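Local coordinates for fibronectin-binding protein (PDB 5A0L), which probably mediates streptococcal adhesion, binding fibronectin and forming a covalent attachment to the host through an internal thioester in its N-terminal domain, at residues 8-13 against 18-23; 102-107 against 186-191; 123-128 against 145-150. All coordinates share one frame; numbering follows the deposited sequence.

How the contacts relate
From the N terminus, contact 1 closes first, pulling residues 8-13 back over 18-23 across a four-residue connection and laying the N-terminal segment on the first strand of the barrel. Contact 2 is the long-range closure: it joins the end of helix 92-105 to residues 186-191, which lead into strand 191-195. Contact 3 falls wholly within that span, packing helix 120-135 against the turn before helix 148-152. Contacts 2 and 3 meet directly where Tyr107 N approaches Thr127 OG1 at 3.0 Å, a probable hydrogen bond. Contact 1 touches neither, and it lies across the chain's centre from contact 3. Together they join N-terminal segment to barrel, helix to strand-leading loop, and helix to turn.

Contact 1: residues 8-13 against 18-23; sequences PNFKSP and PWYGYD
Phe10 lies over one face of the Tyr20 ring, Tyr22 CD1 sits 3.3 Å above the opposite face, and Pro8 CB meets the edge in the ring plane. The setting is an antiparallel six-stranded barrel: Tyr20 and Tyr22 belong to strand 19-23, and the irregular N-terminal segment 8-13 runs across them. The Phe10 and Tyr20 rings are neither stacked nor perpendicular; their centroids are 4.5 Å apart and their planes open at 34°. Closest approach is at the rim, where Phe10 CD1 comes to 3.4 Å from Tyr20 CE2, while Phe10 CB stands almost above the ring centre and adds a CH-pi contact. Pro8 serves two rings at once. Its CB faces Tyr20 CE2 at 3.6 Å, and its CG lies over a face of Tyr22, 3.8 Å from the centroid of that ring, in a second CH-pi contact. With chi1 at 45°, Tyr22 CG lies between the backbone N and the carbonyl carbon, which brings the ring under Pro8. The two phenol hydroxyls are held beyond the segments, Tyr20 OH by Tyr61 N and Tyr22 OH by Glu44 OE1, so each ring is also held at its hydroxyl end. Farther along, the packing gives way to polar bridging. Ser12 CB still rests 3.9 Å from Pro18 CA, but its hydroxyl is held chiefly by Tyr17 O, with Asp14 O also within bonding reach, both in the four-residue connection. One water lies between Phe10 O and Pro18 O. A second completes the junction, accepting from Ser12 N and donating to Pro18 O, each at 2.8 Å.

Contact 2: residues 102-107 against 186-191; sequences VIYNGY and SGYRLN
Ile103 and Tyr104, in the last turn of helix 92-105, face Leu190 and Tyr188 across a wide backbone gap, the CA atoms of Ile103 and Leu190 being 8.8 Å apart. Here the C-terminal end of a helix packs on the loop that feeds barrel strand 191-195, and the long Tyr188 side chain spans the distance. The central element is an edge-to-face (T-shaped) pair in which Tyr104 turns its edge toward the face of Tyr188. The centroids are 5.2 Å apart and the planes meet at 66°, short of a perfect right angle. Tyr188 stretches from its loop toward the helix with CG anti to the backbone N (chi1 -169°), a torsion that carries its phenol end up to the helix backbone. There Tyr188 OH lies 3.5 Å from Tyr104 CA and 3.6 Å from Tyr104 CB, near the plane of the Tyr104 ring. Although Tyr104 N is also close to this hydroxyl, the angle is too poor for a hydrogen bond. Around Tyr104, Ile184, Pro185 and Ala111 extend the apolar surroundings. Ile103 CG2 approaches Tyr188 OH at 3.6 Å, at roughly a right angle to the direction of Tyr104 CB, and also meets the Leu190 methyl groups. Ile103 touches Tyr48 of strand 45-49 as well, and so joins the loop, the helix and the barrel wall. The helix ends just beyond: Gly106, the first residue to leave helical phi/psi, bonds through its N to Ile103 O at 3.2 Å and makes a weak bond to Val102 O. Leu190 closes the apolar patch by its CD1 atom, 3.7 Å from Ile103 CG1.

Contact 3: residues 123-128 against 145-150; sequences AILVTQ and KMWERE
Trp147 reaches Leu125 and Val126 by its indole alone. From CB, the first torsion (chi1 -54°) sets CG anti to the carbonyl carbon and sends the ring toward helix 120-135. On the pyrrole side, CD1 looks back to its own segment, with Glu150 OE1 in the ring plane. The next atom, NE1, meets Leu125 CD2 at 3.7 Å, a packing contact with a methyl group. Along the six-membered ring, CZ2 passes Leu125 CG at 4.2 Å, and the far corner, CH2, ends 4.0 Å from Val126 CG2. Neither methyl sits squarely over a face or at an edge; the Leu125 and Trp147 side chains run past each other in opposite directions, while Val126 crosses Trp147 at about a right angle. Over one face of the indole lies Met146 CB, 3.7 Å above the plane, and Met164 of helix 158-172 and Asn129 also touch the Trp147 side chain. Trp147 takes the positive phi (65°) of the third position in the type II turn from Lys145 to Glu148. It is a beta turn running straight into a helix, with the tryptophan at the N-cap position and docked on a neighbouring helix of the thioester domain.

Contact 1: residues 8-13 against 18-23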
loop_
_atom_site.group_PDB
_atom_site.type_symbol
_atom_site.label_atom_id
_atom_site.label_comp_id
_atom_site.label_asym_id
_atom_site.label_seq_id
_atom_site.Cartn_x
_atom_site.Cartn_y
_atom_site.Cartn_z
ATOM N N PRO A 8 15.865 11.660 -2.559
ATOM C CA PRO A 8 15.614 13.061 -2.850
ATOM C C PRO A 8 15.634 13.919 -1.581
ATOM O O PRO A 8 15.463 13.434 -0.462
ATOM C CB PRO A 8 14.213 13.031 -3.457
ATOM C CG PRO A 8 13.561 11.823 -2.823
ATOM C CD PRO A 8 14.671 10.819 -2.745
ATOM N N ASN A 9 15.833 15.210 -1.751
ATOM C CA ASN A 9 15.754 16.165 -0.653
ATOM C C ASN A 9 14.960 17.391 -1.103
ATOM O O ASN A 9 15.487 18.314 -1.732
ATOM C CB ASN A 9 17.142 16.560 -0.146
ATOM C CG ASN A 9 17.086 17.435 1.099
ATOM O OD1 ASN A 9 16.012 17.828 1.557
ATOM N ND2 ASN A 9 18.240 17.735 1.653
ATOM N N PHE A 10 13.671 17.396 -0.773
ATOM C CA PHE A 10 12.739 18.458 -1.148
ATOM C C PHE A 10 12.157 19.048 0.123
ATOM O O PHE A 10 11.739 18.325 1.014
ATOM C CB PHE A 10 11.621 17.910 -2.058
ATOM C CG PHE A 10 12.065 17.668 -3.490
ATOM C CD1 PHE A 10 12.842 16.588 -3.808
ATOM C CD2 PHE A 10 11.712 18.531 -4.495
ATOM C CE1 PHE A 10 13.274 16.373 -5.098
ATOM C CE2 PHE A 10 12.128 18.320 -5.797
ATOM C CZ PHE A 10 12.925 17.241 -6.092
ATOM N N LYS A 11 12.074 20.358 0.196
ATOM C CA LYS A 11 11.435 21.045 1.322
ATOM C C LYS A 11 10.045 21.542 0.911
ATOM O O LYS A 11 9.874 22.209 -0.112
ATOM C CB LYS A 11 12.275 22.228 1.807
ATOM C CG LYS A 11 11.651 22.920 3.031
ATOM C CD LYS A 11 12.677 23.570 3.951
ATOM C CE LYS A 11 13.431 24.688 3.266
ATOM N NZ LYS A 11 12.582 25.897 3.083
ATOM N N SER A 12 9.043 21.155 1.693
ATOM C CA SER A 12 7.684 21.573 1.424
ATOM C C SER A 12 7.515 23.090 1.608
ATOM O O SER A 12 8.066 23.659 2.537
ATOM C CB SER A 12 6.748 20.877 2.408
ATOM O OG SER A 12 5.390 21.264 2.171
ATOM N N PRO A 13 6.667 23.720 0.787
ATOM C CA PRO A 13 6.323 25.113 1.117
ATOM C C PRO A 13 5.475 25.280 2.377
ATOM O O PRO A 13 5.379 26.389 2.874
ATOM C CB PRO A 13 5.502 25.586 -0.090
ATOM C CG PRO A 13 5.018 24.351 -0.742
ATOM C CD PRO A 13 6.023 23.260 -0.445
ATOM N N PRO A 18 5.353 18.244 5.714
ATOM C CA PRO A 18 6.775 18.321 5.353
ATOM C C PRO A 18 7.336 17.090 4.615
ATOM O O PRO A 18 8.472 17.165 4.125
ATOM C CB PRO A 18 7.445 18.481 6.717
ATOM C CG PRO A 18 6.581 17.625 7.619
ATOM C CD PRO A 18 5.171 17.906 7.132
ATOM N N TRP A 19 6.593 15.977 4.581
ATOM C CA TRP A 19 7.097 14.748 3.955
ATOM C C TRP A 19 6.912 14.805 2.458
ATOM O O TRP A 19 5.844 15.182 1.972
ATOM C CB TRP A 19 6.332 13.531 4.531
ATOM C CG TRP A 19 6.703 13.223 5.945
ATOM C CD1 TRP A 19 6.247 13.841 7.069
ATOM C CD2 TRP A 19 7.656 12.241 6.401
ATOM N NE1 TRP A 19 6.860 13.323 8.196
ATOM C CE2 TRP A 19 7.720 12.331 7.803
ATOM C CE3 TRP A 19 8.440 11.263 5.754
ATOM C CZ2 TRP A 19 8.556 11.507 8.560
ATOM C CZ3 TRP A 19 9.230 10.459 6.513
ATOM C CH2 TRP A 19 9.314 10.606 7.882
ATOM N N TYR A 20 7.946 14.412 1.715
ATOM C CA TYR A 20 7.873 14.265 0.267
ATOM C C TYR A 20 7.434 12.828 -0.057
ATOM O O TYR A 20 8.043 11.882 0.444
ATOM C CB TYR A 20 9.251 14.561 -0.321
ATOM C CG TYR A 20 9.400 14.481 -1.825
ATOM C CD1 TYR A 20 8.431 14.897 -2.696
ATOM C CD2 TYR A 20 10.557 13.954 -2.369
ATOM C CE1 TYR A 20 8.593 14.810 -4.067
ATOM C CE2 TYR A 20 10.749 13.851 -3.720
ATOM C CZ TYR A 20 9.777 14.251 -4.593
ATOM O OH TYR A 20 9.949 14.159 -5.954
ATOM N N GLY A 21 6.379 12.693 -0.864
ATOM C CA GLY A 21 5.905 11.435 -1.341
ATOM C C GLY A 21 6.066 11.355 -2.832
ATOM O O GLY A 21 5.705 12.310 -3.537
ATOM N N TYR A 22 6.528 10.221 -3.338
ATOM C CA TYR A 22 6.940 10.138 -4.718
ATOM C C TYR A 22 6.880 8.716 -5.236
ATOM O O TYR A 22 6.968 7.740 -4.463
ATOM C CB TYR A 22 8.394 10.669 -4.927
ATOM C CG TYR A 22 9.392 10.172 -3.903
ATOM C CD1 TYR A 22 9.515 10.784 -2.666
ATOM C CD2 TYR A 22 10.254 9.090 -4.181
ATOM C CE1 TYR A 22 10.443 10.369 -1.719
ATOM C CE2 TYR A 22 11.198 8.690 -3.238
ATOM C CZ TYR A 22 11.288 9.331 -2.019
ATOM O OH TYR A 22 12.201 8.962 -1.041
ATOM N N ASP A 23 6.712 8.579 -6.547
ATOM C CA ASP A 23 6.744 7.270 -7.200
ATOM C C ASP A 23 8.169 7.027 -7.687
ATOM O O ASP A 23 8.632 7.729 -8.580
ATOM C CB ASP A 23 5.764 7.221 -8.349
ATOM C CG ASP A 23 5.644 5.859 -8.988
ATOM O OD1 ASP A 23 6.308 4.888 -8.557
ATOM O OD2 ASP A 23 4.855 5.763 -9.957
HETATM O O HOH W 1 10.697 16.438 2.601
HETATM O O HOH W 2 9.682 19.698 4.033
#

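Contact 2: residues 102-107 against 186-191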
loop_
_atom_site.group_PDB
_atom_site.type_symbol
_atom_site.label_atom_id
_atom_site.label_comp_id
_atom_site.label_asym_id
_atom_site.label_seq_id
_atom_site.Cartn_x
_atom_site.Cartn_y
_atom_site.Cartn_z
ATOM N N VAL A 102 -2.830 -7.173 6.728
ATOM C CA VAL A 102 -2.477 -7.143 5.316
ATOM C C VAL A 102 -1.041 -6.654 5.095
ATOM O O VAL A 102 -0.234 -7.284 4.403
ATOM C CB VAL A 102 -3.455 -6.275 4.499
ATOM C CG1 VAL A 102 -2.911 -5.973 3.111
ATOM C CG2 VAL A 102 -4.802 -6.967 4.416
ATOM N N ILE A 103 -0.706 -5.526 5.719
ATOM C CA ILE A 103 0.617 -4.941 5.502
ATOM C C ILE A 103 1.703 -5.876 6.064
ATOM O O ILE A 103 2.743 -6.061 5.417
ATOM C CB ILE A 103 0.703 -3.521 6.093
ATOM C CG1 ILE A 103 -0.203 -2.542 5.330
ATOM C CG2 ILE A 103 2.113 -3.025 6.163
ATOM C CD1 ILE A 103 0.238 -2.254 3.936
ATOM N N TYR A 104 1.491 -6.426 7.259
ATOM C CA TYR A 104 2.506 -7.256 7.874
ATOM C C TYR A 104 2.807 -8.507 7.025
ATOM O O TYR A 104 3.942 -9.016 7.032
ATOM C CB TYR A 104 2.054 -7.644 9.291
ATOM C CG TYR A 104 3.136 -8.283 10.118
ATOM C CD1 TYR A 104 4.351 -7.621 10.348
ATOM C CD2 TYR A 104 2.938 -9.540 10.732
ATOM C CE1 TYR A 104 5.367 -8.225 11.086
ATOM C CE2 TYR A 104 3.944 -10.118 11.500
ATOM C CZ TYR A 104 5.137 -9.451 11.699
ATOM O OH TYR A 104 6.189 -10.028 12.408
ATOM N N ASN A 105 1.794 -8.979 6.304
ATOM C CA ASN A 105 1.912 -10.147 5.459
ATOM C C ASN A 105 2.314 -9.883 4.012
ATOM O O ASN A 105 2.666 -10.809 3.283
ATOM C CB ASN A 105 0.651 -10.984 5.536
ATOM C CG ASN A 105 0.621 -11.763 6.801
ATOM O OD1 ASN A 105 1.342 -12.773 6.906
ATOM N ND2 ASN A 105 -0.084 -11.279 7.837
ATOM N N GLY A 106 2.229 -8.618 3.600
ATOM C CA GLY A 106 2.532 -8.197 2.239
ATOM C C GLY A 106 3.953 -7.662 2.121
ATOM O O GLY A 106 4.825 -7.928 2.941
ATOM N N TYR A 107 4.192 -6.910 1.053
ATOM C CA TYR A 107 5.545 -6.381 0.783
ATOM C C TYR A 107 5.782 -5.168 1.676
ATOM O O TYR A 107 4.924 -4.264 1.722
ATOM C CB TYR A 107 5.664 -6.005 -0.664
ATOM C CG TYR A 107 7.027 -5.508 -1.053
ATOM C CD1 TYR A 107 8.040 -6.386 -1.421
ATOM C CD2 TYR A 107 7.318 -4.158 -1.019
ATOM C CE1 TYR A 107 9.287 -5.915 -1.765
ATOM C CE2 TYR A 107 8.554 -3.686 -1.374
ATOM C CZ TYR A 107 9.547 -4.559 -1.761
ATOM O OH TYR A 107 10.785 -4.092 -2.125
ATOM N N SER A 186 3.902 -6.845 19.286
ATOM C CA SER A 186 3.400 -5.930 20.273
ATOM C C SER A 186 3.807 -4.534 19.846
ATOM O O SER A 186 4.955 -4.302 19.491
ATOM C CB SER A 186 4.009 -6.221 21.649
ATOM O OG SER A 186 3.426 -5.391 22.622
ATOM N N GLY A 187 2.850 -3.622 19.846
ATOM C CA GLY A 187 3.123 -2.213 19.518
ATOM C C GLY A 187 3.200 -1.891 18.030
ATOM O O GLY A 187 3.507 -0.761 17.655
ATOM N N TYR A 188 2.926 -2.871 17.189
ATOM C CA TYR A 188 2.947 -2.670 15.731
ATOM C C TYR A 188 2.091 -1.458 15.372
ATOM O O TYR A 188 0.932 -1.374 15.766
ATOM C CB TYR A 188 2.411 -3.905 14.993
ATOM C CG TYR A 188 2.623 -3.940 13.498
ATOM C CD1 TYR A 188 3.897 -3.965 12.952
ATOM C CD2 TYR A 188 1.544 -4.021 12.633
ATOM C CE1 TYR A 188 4.087 -4.019 11.587
ATOM C CE2 TYR A 188 1.722 -4.074 11.259
ATOM C CZ TYR A 188 3.001 -4.092 10.738
ATOM O OH TYR A 188 3.138 -4.185 9.375
ATOM N N ARG A 189 2.632 -0.586 14.526
ATOM C CA ARG A 189 1.951 0.655 14.163
ATOM C C ARG A 189 2.344 1.034 12.735
ATOM O O ARG A 189 3.501 0.887 12.344
ATOM C CB ARG A 189 2.361 1.788 15.114
ATOM C CG ARG A 189 1.550 3.074 14.939
ATOM C CD ARG A 189 1.950 4.178 15.915
ATOM N NE ARG A 189 1.962 3.711 17.289
ATOM C CZ ARG A 189 2.556 4.346 18.297
ATOM N NH1 ARG A 189 3.160 5.508 18.105
ATOM N NH2 ARG A 189 2.556 3.796 19.492
ATOM N N LEU A 190 1.362 1.570 12.006
ATOM C CA LEU A 190 1.584 2.136 10.688
ATOM C C LEU A 190 1.196 3.614 10.724
ATOM O O LEU A 190 0.757 4.148 11.742
ATOM C CB LEU A 190 0.822 1.396 9.591
ATOM C CG LEU A 190 1.117 -0.099 9.523
ATOM C CD1 LEU A 190 0.200 -0.719 8.484
ATOM C CD2 LEU A 190 2.582 -0.398 9.188
ATOM N N ASN A 191 1.364 4.278 9.576
ATOM C CA ASN A 191 1.125 5.712 9.446
ATOM C C ASN A 191 0.331 5.995 8.193
ATOM O O ASN A 191 0.515 5.344 7.161
ATOM C CB ASN A 191 2.458 6.467 9.436
ATOM C CG ASN A 191 3.230 6.277 10.714
ATOM O OD1 ASN A 191 3.933 5.254 10.897
ATOM N ND2 ASN A 191 3.050 7.205 11.628
#

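Contact 3: residues 123-128 against 145-150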
loop_
_atom_site.group_PDB
_atom_site.type_symbol
_atom_site.label_atom_id
_atom_site.label_comp_id
_atom_site.label_asym_id
_atom_site.label_seq_id
_atom_site.Cartn_x
_atom_site.Cartn_y
_atom_site.Cartn_z
ATOM N N ALA A 123 4.925 -7.891 -6.023
ATOM C CA ALA A 123 4.546 -8.047 -4.625
ATOM C C ALA A 123 3.874 -6.757 -4.149
ATOM O O ALA A 123 2.879 -6.797 -3.386
ATOM C CB ALA A 123 5.745 -8.396 -3.785
ATOM N N ILE A 124 4.431 -5.612 -4.538
ATOM C CA ILE A 124 3.792 -4.311 -4.245
ATOM C C ILE A 124 2.398 -4.295 -4.884
ATOM O O ILE A 124 1.427 -3.883 -4.244
ATOM C CB ILE A 124 4.687 -3.177 -4.776
ATOM C CG1 ILE A 124 5.956 -3.056 -3.934
ATOM C CG2 ILE A 124 3.939 -1.845 -4.785
ATOM C CD1 ILE A 124 7.034 -2.193 -4.543
ATOM N N LEU A 125 2.286 -4.734 -6.119
ATOM C CA LEU A 125 1.007 -4.714 -6.816
ATOM C C LEU A 125 -0.036 -5.575 -6.105
ATOM O O LEU A 125 -1.209 -5.161 -5.963
ATOM C CB LEU A 125 1.196 -5.114 -8.269
ATOM C CG LEU A 125 -0.011 -5.104 -9.168
ATOM C CD1 LEU A 125 -0.684 -3.736 -9.202
ATOM C CD2 LEU A 125 0.461 -5.533 -10.579
ATOM N N VAL A 126 0.357 -6.768 -5.680
ATOM C CA VAL A 126 -0.555 -7.623 -4.906
ATOM C C VAL A 126 -0.984 -6.943 -3.611
ATOM O O VAL A 126 -2.187 -6.893 -3.289
ATOM C CB VAL A 126 0.082 -8.989 -4.632
ATOM C CG1 VAL A 126 -0.709 -9.787 -3.612
ATOM C CG2 VAL A 126 0.227 -9.773 -5.912
ATOM N N THR A 127 -0.033 -6.430 -2.867
ATOM C CA THR A 127 -0.331 -5.824 -1.583
ATOM C C THR A 127 -1.238 -4.615 -1.767
ATOM O O THR A 127 -2.175 -4.394 -0.992
ATOM C CB THR A 127 0.951 -5.438 -0.842
ATOM O OG1 THR A 127 1.827 -6.586 -0.751
ATOM C CG2 THR A 127 0.679 -4.958 0.542
ATOM N N GLN A 128 -0.962 -3.839 -2.806
ATOM C CA GLN A 128 -1.762 -2.651 -3.122
ATOM C C GLN A 128 -3.215 -3.040 -3.378
ATOM O O GLN A 128 -4.146 -2.332 -2.946
ATOM C CB GLN A 128 -1.162 -1.968 -4.356
ATOM C CG GLN A 128 -1.923 -0.705 -4.791
ATOM C CD GLN A 128 -1.842 0.381 -3.767
ATOM O OE1 GLN A 128 -0.852 1.128 -3.699
ATOM N NE2 GLN A 128 -2.870 0.466 -2.907
ATOM N N LYS A 145 -8.701 -14.970 -12.388
ATOM C CA LYS A 145 -8.464 -14.405 -13.713
ATOM C C LYS A 145 -7.636 -13.127 -13.687
ATOM O O LYS A 145 -7.357 -12.565 -14.726
ATOM C CB LYS A 145 -9.800 -14.152 -14.431
ATOM C CG LYS A 145 -10.537 -15.416 -14.849
ATOM C CD LYS A 145 -11.930 -15.127 -15.345
ATOM C CE LYS A 145 -12.524 -16.348 -16.040
ATOM N NZ LYS A 145 -12.528 -17.565 -15.163
ATOM N N MET A 146 -7.230 -12.661 -12.514
ATOM C CA MET A 146 -6.490 -11.397 -12.458
ATOM C C MET A 146 -5.152 -11.536 -13.153
ATOM O O MET A 146 -4.458 -12.549 -13.013
ATOM C CB MET A 146 -6.333 -10.911 -11.026
ATOM C CG MET A 146 -7.640 -10.362 -10.477
ATOM S SD MET A 146 -7.505 -9.846 -8.755
ATOM C CE MET A 146 -6.592 -8.350 -8.928
ATOM N N TRP A 147 -4.809 -10.482 -13.889
ATOM C CA TRP A 147 -3.544 -10.392 -14.645
ATOM C C TRP A 147 -3.435 -11.422 -15.786
ATOM O O TRP A 147 -2.344 -11.634 -16.340
ATOM C CB TRP A 147 -2.321 -10.453 -13.701
ATOM C CG TRP A 147 -2.392 -9.440 -12.627
ATOM C CD1 TRP A 147 -2.333 -8.098 -12.776
ATOM C CD2 TRP A 147 -2.571 -9.683 -11.221
ATOM N NE1 TRP A 147 -2.471 -7.485 -11.551
ATOM C CE2 TRP A 147 -2.622 -8.439 -10.579
ATOM C CE3 TRP A 147 -2.696 -10.837 -10.455
ATOM C CZ2 TRP A 147 -2.749 -8.319 -9.203
ATOM C CZ3 TRP A 147 -2.835 -10.717 -9.085
ATOM C CH2 TRP A 147 -2.870 -9.473 -8.473
ATOM N N GLU A 148 -4.540 -12.049 -16.165
ATOM C CA GLU A 148 -4.500 -12.968 -17.281
ATOM C C GLU A 148 -4.096 -12.250 -18.583
ATOM O O GLU A 148 -3.468 -12.851 -19.458
ATOM C CB GLU A 148 -5.832 -13.688 -17.442
ATOM C CG GLU A 148 -5.805 -14.841 -18.435
ATOM C CD GLU A 148 -4.925 -16.033 -18.067
ATOM O OE1 GLU A 148 -4.433 -16.146 -16.939
ATOM O OE2 GLU A 148 -4.773 -16.889 -18.957
ATOM N N ARG A 149 -4.508 -10.982 -18.754
ATOM C CA ARG A 149 -4.100 -10.252 -19.943
ATOM C C ARG A 149 -2.569 -10.182 -20.027
ATOM O O ARG A 149 -1.967 -10.438 -21.091
ATOM C CB ARG A 149 -4.712 -8.864 -19.973
ATOM C CG ARG A 149 -4.432 -8.122 -21.272
ATOM C CD ARG A 149 -5.132 -6.760 -21.312
ATOM N NE ARG A 149 -6.589 -6.892 -21.410
ATOM C CZ ARG A 149 -7.439 -5.867 -21.365
ATOM N NH1 ARG A 149 -6.978 -4.631 -21.228
ATOM N NH2 ARG A 149 -8.744 -6.076 -21.436
ATOM N N GLU A 150 -1.931 -9.861 -18.904
ATOM C CA GLU A 150 -0.474 -9.871 -18.822
ATOM C C GLU A 150 0.163 -11.228 -19.147
ATOM O O GLU A 150 1.177 -11.275 -19.805
ATOM C CB GLU A 150 -0.020 -9.394 -17.449
ATOM C CG GLU A 150 -0.170 -7.896 -17.219
ATOM C CD GLU A 150 -1.562 -7.387 -16.896
ATOM O OE1 GLU A 150 -2.535 -8.152 -16.681
ATOM O OE2 GLU A 150 -1.666 -6.149 -16.834
#